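Local coordinates for Rho guanine nucleotide exchange factor TIAM2 (Mus musculus, PDB 3A8P), which acts as a guanine nucleotide exchange factor that specifically activates the GTPase Rac1, linking extracellular laminin signals to the cytoskeleton and neurite growth, at residues A14-F19 / W39-V44; L72-S77 / F92-S97. All blocks are in the same frame, centred on the assembly; numbering follows the deposited sequence.

Contact 1: residues A14-F19 / W39-V44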
ATOM      1  N   ALA A  14      -1.934  -1.068  21.462  1.00 35.04           N
ATOM      2  CA  ALA A  14      -3.203  -0.408  21.734  1.00 35.47           C
ATOM      3  C   ALA A  14      -2.958   1.052  22.116  1.00 35.20           C
ATOM      4  O   ALA A  14      -1.939   1.372  22.719  1.00 37.37           O
ATOM      5  CB  ALA A  14      -3.928  -1.136  22.864  1.00 35.09           C
ATOM      6  N   GLY A  15      -3.882   1.937  21.761  1.00 33.30           N
ATOM      7  CA  GLY A  15      -3.696   3.336  22.101  1.00 30.65           C
ATOM      8  C   GLY A  15      -4.674   4.244  21.393  1.00 30.17           C
ATOM      9  O   GLY A  15      -5.314   3.835  20.423  1.00 28.46           O
ATOM     10  N   TRP A  16      -4.796   5.477  21.879  1.00 28.07           N
ATOM     11  CA  TRP A  16      -5.709   6.446  21.281  1.00 28.12           C
ATOM     12  C   TRP A  16      -5.215   6.889  19.916  1.00 28.64           C
ATOM     13  O   TRP A  16      -4.025   7.135  19.722  1.00 27.60           O
ATOM     14  CB  TRP A  16      -5.843   7.695  22.155  1.00 27.79           C
ATOM     15  CG  TRP A  16      -6.620   7.517  23.424  1.00 30.75           C
ATOM     16  CD1 TRP A  16      -6.123   7.490  24.695  1.00 31.70           C
ATOM     17  CD2 TRP A  16      -8.039   7.392  23.545  1.00 32.61           C
ATOM     18  NE1 TRP A  16      -7.148   7.362  25.604  1.00 33.30           N
ATOM     19  CE2 TRP A  16      -8.335   7.299  24.925  1.00 32.95           C
ATOM     20  CE3 TRP A  16      -9.094   7.352  22.621  1.00 33.88           C
ATOM     21  CZ2 TRP A  16      -9.641   7.169  25.404  1.00 32.65           C
ATOM     22  CZ3 TRP A  16     -10.397   7.224  23.101  1.00 33.58           C
ATOM     23  CH2 TRP A  16     -10.654   7.135  24.480  1.00 33.97           C
ATOM     24  N   LEU A  17      -6.142   7.012  18.978  1.00 28.23           N
ATOM     25  CA  LEU A  17      -5.808   7.456  17.634  1.00 28.65           C
ATOM     26  C   LEU A  17      -6.953   8.212  16.992  1.00 27.67           C
ATOM     27  O   LEU A  17      -8.118   7.838  17.142  1.00 28.43           O
ATOM     28  CB  LEU A  17      -5.475   6.271  16.727  1.00 26.47           C
ATOM     29  CG  LEU A  17      -4.226   5.432  16.964  1.00 28.66           C
ATOM     30  CD1 LEU A  17      -4.217   4.301  15.952  1.00 25.00           C
ATOM     31  CD2 LEU A  17      -2.966   6.294  16.823  1.00 30.74           C
ATOM     32  N   PHE A  18      -6.624   9.286  16.292  1.00 27.96           N
ATOM     33  CA  PHE A  18      -7.637  10.021  15.562  1.00 28.55           C
ATOM     34  C   PHE A  18      -7.638   9.292  14.232  1.00 28.19           C
ATOM     35  O   PHE A  18      -6.578   8.900  13.722  1.00 28.82           O
ATOM     36  CB  PHE A  18      -7.257  11.497  15.421  1.00 28.72           C
ATOM     37  CG  PHE A  18      -7.722  12.337  16.581  1.00 31.40           C
ATOM     38  CD1 PHE A  18      -9.004  12.887  16.585  1.00 33.30           C
ATOM     39  CD2 PHE A  18      -6.912  12.516  17.702  1.00 32.21           C
ATOM     40  CE1 PHE A  18      -9.479  13.603  17.696  1.00 33.96           C
ATOM     41  CE2 PHE A  18      -7.372  13.227  18.816  1.00 33.06           C
ATOM     42  CZ  PHE A  18      -8.659  13.771  18.815  1.00 33.90           C
ATOM     43  N   PHE A  19      -8.830   9.090  13.690  1.00 28.84           N
ATOM     44  CA  PHE A  19      -9.014   8.338  12.455  1.00 28.20           C
ATOM     45  C   PHE A  19      -9.849   9.083  11.421  1.00 28.68           C
ATOM     46  O   PHE A  19     -10.796   9.794  11.758  1.00 29.26           O
ATOM     47  CB  PHE A  19      -9.682   7.008  12.812  1.00 29.44           C
ATOM     48  CG  PHE A  19     -10.168   6.228  11.634  1.00 33.81           C
ATOM     49  CD1 PHE A  19      -9.269   5.601  10.774  1.00 33.57           C
ATOM     50  CD2 PHE A  19     -11.531   6.092  11.396  1.00 34.89           C
ATOM     51  CE1 PHE A  19      -9.721   4.848   9.698  1.00 34.86           C
ATOM     52  CE2 PHE A  19     -11.996   5.338  10.313  1.00 36.28           C
ATOM     53  CZ  PHE A  19     -11.089   4.713   9.465  1.00 36.02           C
ATOM     54  N   TRP A  39     -12.256  13.787  11.230  1.00 46.44           N
ATOM     55  CA  TRP A  39     -11.457  13.122  12.260  1.00 42.34           C
ATOM     56  C   TRP A  39     -12.248  12.726  13.505  1.00 41.53           C
ATOM     57  O   TRP A  39     -12.870  13.566  14.149  1.00 42.10           O
ATOM     58  CB  TRP A  39     -10.284  14.004  12.718  1.00 38.46           C
ATOM     59  CG  TRP A  39      -9.209  14.318  11.686  1.00 36.78           C
ATOM     60  CD1 TRP A  39      -9.058  15.486  10.995  1.00 36.55           C
ATOM     61  CD2 TRP A  39      -8.091  13.494  11.322  1.00 33.53           C
ATOM     62  NE1 TRP A  39      -7.911  15.448  10.234  1.00 34.89           N
ATOM     63  CE2 TRP A  39      -7.300  14.236  10.414  1.00 34.93           C
ATOM     64  CE3 TRP A  39      -7.676  12.202  11.679  1.00 31.91           C
ATOM     65  CZ2 TRP A  39      -6.113  13.729   9.860  1.00 32.53           C
ATOM     66  CZ3 TRP A  39      -6.495  11.699  11.128  1.00 29.79           C
ATOM     67  CH2 TRP A  39      -5.729  12.463  10.229  1.00 28.26           C
ATOM     68  N   LYS A  40     -12.204  11.445  13.846  1.00 39.48           N
ATOM     69  CA  LYS A  40     -12.875  10.945  15.041  1.00 39.04           C
ATOM     70  C   LYS A  40     -11.815  10.200  15.837  1.00 36.24           C
ATOM     71  O   LYS A  40     -10.948   9.548  15.259  1.00 34.92           O
ATOM     72  CB  LYS A  40     -14.012   9.988  14.670  1.00 41.96           C
ATOM     73  CG  LYS A  40     -15.116  10.629  13.849  1.00 46.64           C
ATOM     74  CD  LYS A  40     -16.150   9.600  13.423  1.00 50.92           C
ATOM     75  CE  LYS A  40     -17.211  10.216  12.518  1.00 53.15           C
ATOM     76  NZ  LYS A  40     -18.168   9.183  12.038  1.00 55.62           N
ATOM     77  N   GLN A  41     -11.881  10.294  17.159  1.00 33.89           N
ATOM     78  CA  GLN A  41     -10.906   9.628  18.018  1.00 31.82           C
ATOM     79  C   GLN A  41     -11.427   8.280  18.494  1.00 30.59           C
ATOM     80  O   GLN A  41     -12.605   8.135  18.782  1.00 31.06           O
ATOM     81  CB  GLN A  41     -10.586  10.514  19.224  1.00 31.35           C
ATOM     82  CG  GLN A  41      -9.513   9.966  20.141  1.00 32.23           C
ATOM     83  CD  GLN A  41      -9.316  10.842  21.359  1.00 32.07           C
ATOM     84  OE1 GLN A  41     -10.285  11.236  22.005  1.00 32.98           O
ATOM     85  NE2 GLN A  41      -8.065  11.146  21.685  1.00 29.37           N
ATOM     86  N   TYR A  42     -10.542   7.292  18.575  1.00 28.76           N
ATOM     87  CA  TYR A  42     -10.929   5.963  19.020  1.00 27.37           C
ATOM     88  C   TYR A  42      -9.798   5.337  19.810  1.00 26.82           C
ATOM     89  O   TYR A  42      -8.634   5.654  19.591  1.00 26.34           O
ATOM     90  CB  TYR A  42     -11.178   5.028  17.829  1.00 29.84           C
ATOM     91  CG  TYR A  42     -12.341   5.356  16.924  1.00 34.67           C
ATOM     92  CD1 TYR A  42     -13.644   5.023  17.287  1.00 36.13           C
ATOM     93  CD2 TYR A  42     -12.135   5.960  15.685  1.00 34.30           C
ATOM     94  CE1 TYR A  42     -14.711   5.277  16.440  1.00 37.93           C
ATOM     95  CE2 TYR A  42     -13.196   6.223  14.828  1.00 37.10           C
ATOM     96  CZ  TYR A  42     -14.481   5.875  15.211  1.00 39.28           C
ATOM     97  OH  TYR A  42     -15.537   6.093  14.359  1.00 42.19           O
ATOM     98  N   TRP A  43     -10.145   4.442  20.725  1.00 25.54           N
ATOM     99  CA  TRP A  43      -9.136   3.698  21.446  1.00 25.96           C
ATOM    100  C   TRP A  43      -8.980   2.525  20.476  1.00 27.72           C
ATOM    101  O   TRP A  43      -9.942   1.797  20.215  1.00 25.43           O
ATOM    102  CB  TRP A  43      -9.657   3.203  22.793  1.00 26.26           C
ATOM    103  CG  TRP A  43      -8.696   2.270  23.453  1.00 27.70           C
ATOM    104  CD1 TRP A  43      -8.784   0.908  23.511  1.00 28.69           C
ATOM    105  CD2 TRP A  43      -7.462   2.621  24.088  1.00 27.71           C
ATOM    106  NE1 TRP A  43      -7.678   0.388  24.137  1.00 28.52           N
ATOM    107  CE2 TRP A  43      -6.850   1.417  24.504  1.00 28.95           C
ATOM    108  CE3 TRP A  43      -6.813   3.836  24.345  1.00 29.18           C
ATOM    109  CZ2 TRP A  43      -5.610   1.390  25.167  1.00 28.63           C
ATOM    110  CZ3 TRP A  43      -5.577   3.811  25.009  1.00 31.21           C
ATOM    111  CH2 TRP A  43      -4.992   2.590  25.409  1.00 28.46           C
ATOM    112  N   VAL A  44      -7.782   2.352  19.930  1.00 26.15           N
ATOM    113  CA  VAL A  44      -7.552   1.302  18.944  1.00 25.78           C
ATOM    114  C   VAL A  44      -6.643   0.173  19.421  1.00 26.01           C
ATOM    115  O   VAL A  44      -5.690   0.405  20.150  1.00 25.35           O
ATOM    116  CB  VAL A  44      -6.960   1.929  17.649  1.00 24.97           C
ATOM    117  CG1 VAL A  44      -6.604   0.846  16.633  1.00 26.44           C
ATOM    118  CG2 VAL A  44      -7.959   2.902  17.052  1.00 24.25           C
TER

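Contact 2: residues L72-S77 / F92-S97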
ATOM      1  N   LEU A  72     -10.757  -2.920  11.121  1.00 32.31           N
ATOM      2  CA  LEU A  72     -10.035  -2.710   9.878  1.00 31.95           C
ATOM      3  C   LEU A  72      -9.088  -3.900   9.704  1.00 31.76           C
ATOM      4  O   LEU A  72      -8.177  -4.103  10.510  1.00 32.32           O
ATOM      5  CB  LEU A  72      -9.265  -1.389   9.956  1.00 35.03           C
ATOM      6  CG  LEU A  72      -8.865  -0.685   8.658  1.00 37.75           C
ATOM      7  CD1 LEU A  72      -8.562   0.784   8.963  1.00 36.45           C
ATOM      8  CD2 LEU A  72      -7.660  -1.386   8.024  1.00 37.53           C
ATOM      9  N   PHE A  73      -9.332  -4.706   8.672  1.00 30.19           N
ATOM     10  CA  PHE A  73      -8.508  -5.881   8.390  1.00 31.65           C
ATOM     11  C   PHE A  73      -7.346  -5.414   7.533  1.00 31.22           C
ATOM     12  O   PHE A  73      -7.492  -5.164   6.340  1.00 34.66           O
ATOM     13  CB  PHE A  73      -9.365  -6.941   7.686  1.00 31.97           C
ATOM     14  CG  PHE A  73     -10.548  -7.378   8.509  1.00 34.07           C
ATOM     15  CD1 PHE A  73     -10.381  -8.256   9.577  1.00 33.05           C
ATOM     16  CD2 PHE A  73     -11.805  -6.819   8.299  1.00 32.94           C
ATOM     17  CE1 PHE A  73     -11.439  -8.565  10.425  1.00 29.59           C
ATOM     18  CE2 PHE A  73     -12.870  -7.123   9.146  1.00 31.90           C
ATOM     19  CZ  PHE A  73     -12.681  -7.996  10.210  1.00 31.75           C
ATOM     20  N   ALA A  74      -6.186  -5.302   8.167  1.00 31.05           N
ATOM     21  CA  ALA A  74      -4.988  -4.790   7.522  1.00 28.72           C
ATOM     22  C   ALA A  74      -4.049  -5.765   6.821  1.00 28.42           C
ATOM     23  O   ALA A  74      -2.914  -5.396   6.516  1.00 25.80           O
ATOM     24  CB  ALA A  74      -4.200  -3.973   8.534  1.00 29.31           C
ATOM     25  N   GLU A  75      -4.494  -6.991   6.562  1.00 27.20           N
ATOM     26  CA  GLU A  75      -3.626  -7.948   5.879  1.00 29.92           C
ATOM     27  C   GLU A  75      -3.023  -7.308   4.629  1.00 27.85           C
ATOM     28  O   GLU A  75      -3.709  -6.599   3.899  1.00 29.25           O
ATOM     29  CB  GLU A  75      -4.406  -9.211   5.485  1.00 33.19           C
ATOM     30  CG  GLU A  75      -3.666 -10.098   4.490  1.00 37.97           C
ATOM     31  CD  GLU A  75      -4.217 -11.520   4.421  1.00 43.14           C
ATOM     32  OE1 GLU A  75      -5.452 -11.695   4.539  1.00 42.58           O
ATOM     33  OE2 GLU A  75      -3.408 -12.459   4.229  1.00 44.00           O
ATOM     34  N   ASP A  76      -1.736  -7.551   4.409  1.00 27.79           N
ATOM     35  CA  ASP A  76      -1.014  -7.024   3.253  1.00 28.38           C
ATOM     36  C   ASP A  76      -1.088  -5.511   3.056  1.00 27.50           C
ATOM     37  O   ASP A  76      -1.095  -5.032   1.922  1.00 25.49           O
ATOM     38  CB  ASP A  76      -1.485  -7.723   1.967  1.00 28.96           C
ATOM     39  CG  ASP A  76      -1.164  -9.209   1.962  1.00 31.41           C
ATOM     40  OD1 ASP A  76      -0.006  -9.567   2.262  1.00 31.05           O
ATOM     41  OD2 ASP A  76      -2.064 -10.018   1.658  1.00 32.39           O
ATOM     42  N   SER A  77      -1.121  -4.759   4.151  1.00 24.64           N
ATOM     43  CA  SER A  77      -1.187  -3.303   4.056  1.00 24.67           C
ATOM     44  C   SER A  77       0.196  -2.663   3.994  1.00 23.83           C
ATOM     45  O   SER A  77       1.211  -3.323   4.181  1.00 25.51           O
ATOM     46  CB  SER A  77      -1.935  -2.716   5.263  1.00 22.89           C
ATOM     47  OG  SER A  77      -3.303  -3.092   5.262  1.00 24.42           O
ATOM     48  N   PHE A  92      -0.209   9.375  10.045  1.00 21.05           N
ATOM     49  CA  PHE A  92       0.315   8.288   9.231  1.00 21.90           C
ATOM     50  C   PHE A  92      -0.828   7.766   8.379  1.00 24.44           C
ATOM     51  O   PHE A  92      -2.005   7.991   8.691  1.00 23.40           O
ATOM     52  CB  PHE A  92       0.986   7.154  10.033  1.00 22.51           C
ATOM     53  CG  PHE A  92       0.123   6.494  11.069  1.00 23.49           C
ATOM     54  CD1 PHE A  92       0.074   6.990  12.371  1.00 23.81           C
ATOM     55  CD2 PHE A  92      -0.534   5.293  10.783  1.00 24.70           C
ATOM     56  CE1 PHE A  92      -0.602   6.293  13.379  1.00 21.46           C
ATOM     57  CE2 PHE A  92      -1.213   4.589  11.779  1.00 23.94           C
ATOM     58  CZ  PHE A  92      -1.245   5.088  13.083  1.00 25.48           C
ATOM     59  N   CYS A  93      -0.478   7.073   7.304  1.00 24.45           N
ATOM     60  CA  CYS A  93      -1.468   6.601   6.360  1.00 25.34           C
ATOM     61  C   CYS A  93      -1.409   5.112   6.074  1.00 25.17           C
ATOM     62  O   CYS A  93      -0.359   4.579   5.729  1.00 25.02           O
ATOM     63  CB  CYS A  93      -1.292   7.385   5.051  1.00 26.62           C
ATOM     64  SG  CYS A  93      -2.549   7.082   3.798  1.00 30.65           S
ATOM     65  N   LEU A  94      -2.546   4.443   6.218  1.00 26.03           N
ATOM     66  CA  LEU A  94      -2.610   3.017   5.929  1.00 25.62           C
ATOM     67  C   LEU A  94      -3.436   2.762   4.678  1.00 26.94           C
ATOM     68  O   LEU A  94      -4.559   3.252   4.550  1.00 27.03           O
ATOM     69  CB  LEU A  94      -3.229   2.235   7.091  1.00 24.17           C
ATOM     70  CG  LEU A  94      -3.244   0.711   6.874  1.00 25.36           C
ATOM     71  CD1 LEU A  94      -3.122  -0.002   8.211  1.00 26.67           C
ATOM     72  CD2 LEU A  94      -4.518   0.290   6.138  1.00 26.25           C
ATOM     73  N   SER A  95      -2.858   2.015   3.747  1.00 26.12           N
ATOM     74  CA  SER A  95      -3.557   1.641   2.529  1.00 26.67           C
ATOM     75  C   SER A  95      -3.623   0.118   2.597  1.00 25.51           C
ATOM     76  O   SER A  95      -2.590  -0.549   2.732  1.00 24.53           O
ATOM     77  CB  SER A  95      -2.802   2.118   1.271  1.00 25.48           C
ATOM     78  OG  SER A  95      -1.436   1.762   1.279  1.00 25.62           O
ATOM     79  N   ASN A  96      -4.836  -0.431   2.552  1.00 27.52           N
ATOM     80  CA  ASN A  96      -4.995  -1.880   2.632  1.00 29.99           C
ATOM     81  C   ASN A  96      -4.864  -2.519   1.258  1.00 31.77           C
ATOM     82  O   ASN A  96      -4.466  -1.865   0.297  1.00 30.71           O
ATOM     83  CB  ASN A  96      -6.350  -2.258   3.252  1.00 31.50           C
ATOM     84  CG  ASN A  96      -7.531  -1.698   2.476  1.00 33.01           C
ATOM     85  OD1 ASN A  96      -7.495  -1.595   1.252  1.00 34.19           O
ATOM     86  ND2 ASN A  96      -8.591  -1.344   3.191  1.00 33.90           N
ATOM     87  N   SER A  97      -5.199  -3.801   1.182  1.00 31.49           N
ATOM     88  CA  SER A  97      -5.118  -4.553  -0.059  1.00 34.18           C
ATOM     89  C   SER A  97      -6.414  -4.534  -0.869  1.00 34.24           C
ATOM     90  O   SER A  97      -6.560  -5.309  -1.811  1.00 34.53           O
ATOM     91  CB  SER A  97      -4.757  -6.009   0.248  1.00 34.68           C
ATOM     92  OG  SER A  97      -5.729  -6.591   1.099  1.00 36.02           O
TER
HETATM   93  O   HOH W   1      -6.131  -5.559   3.717  1.00 36.29           O

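Contact 1: residues A14-F19 / W39-V44
Trp16 and Trp43 meet in a T-shaped pair on one face of an antiparallel strand pair. The edge of the six-membered ring of Trp43 points at the face of the five-membered ring of Trp16, with planes at 82°. CE3 of Trp43 comes within 3.8 Å of CD2 of Trp16. Trp43 has CG anti to its backbone N (chi1 172°). This lays its ring across the partner strand, and Gly15 CA sits over the six-membered ring in a CH-pi contact, 3.5 Å from Trp43 CZ3. CB of Ala14 touches the same indole at CZ2.

Further along this face, Gln41 lies between two rings. Its CB packs over the Phe18 ring, 3.6 Å from Phe18 CE1, in a CH-pi contact. Its amide is stacked on the same ring, planes 26° apart, with NE2 near Phe18 CE2. Its CG reaches Trp16 CE3 at 3.6 Å. At the end of the pair, Phe18 CB meets Trp39 CE3 at 3.8 Å; Trp39 precedes the strand.

The other face carries Leu17, Phe19, Tyr42 and Val44. Leu17 CD1 meets Val44 CB at 4.0 Å, the two side chains crossing at about a right angle. Phe19 CD2 meets Tyr42 CE2 at 3.8 Å. Six backbone hydrogen bonds join the strands, two at each of the pairs Gly15–Val44, Leu17–Tyr42 and Phe19–Lys40.

The pair belongs to the PH domain sheet. Strand 101-105 bonds to 14-19, and strand 50-54 bonds to 39-44. Leu17 and Val44 face inward onto Trp115 of helix 109-130, while Phe19 and Tyr42 both make edge-to-face contacts with Phe53.

Contact 2: residues L72-S77 / F92-S97
Leu72 meets Leu94 methyl to methyl, CD2 to CD2, at 4.0 Å. The two side chains run antiparallel, side by side. Next, the carbonyl O of Phe73 accepts a hydrogen bond from a water, which in turn accepts one from Ser97 N. Ala74 lays its CB 4.1 Å from Leu94 CD1 and opens a type II turn that ends at Ser77. The carbonyl O of Glu75 takes a second bond from the same water, at 2.6 Å. Asp76 packs its CB on Ser97 CB, while its carboxylate forms a salt bridge with Arg197 of helix 171-206.

Ser77 closes the turn. Its OG lies beside the backbone N (chi1 -66°) and donates to Ala74 O at 2.7 Å, from above the carbonyl plane. The same OG rests 3.4 Å from Asn96 CA and 3.7 Å from Leu94 CD2. An alanine in place of Leu94 would probably leave a gap between Leu72, Ala74 and Ser77, with the Leu72 and Ala74 methyls losing their partner.

Within the PH domain, the end of strand 70-73 and its following turn thus join the end of strand 91-95 through apolar packing and one bridging water. That water ties the carbonyls of Phe73 (strand end) and Glu75 (turn) to Ser97 N. The chemistry implies an apolar end round Leu94, where Ile119 of helix 109-130 also packs, and a polar end linked by water.

Overall arrangement
Contact 1 closes before contact 2 opens along the chain, and their centres lie about 16 Å apart. Both belong to the same curled antiparallel sheet of the PH domain, the N-terminal part of this PHCCEx module. They touch through its interior: Leu17 packs on Phe92, and Phe19 on Leu72. Strands 50-54 and 101-105 border both contacts, and helix 109-130 packs against both. Contact 1 lies toward the outside of the chain, about 21 Å from its centre. Contact 2 is more central, at about 7 Å. There helices 171-206 and 236-245 reach it, so contact 2 lies where the PH domain meets the CC-Ex part. Both parts are needed for membrane localization.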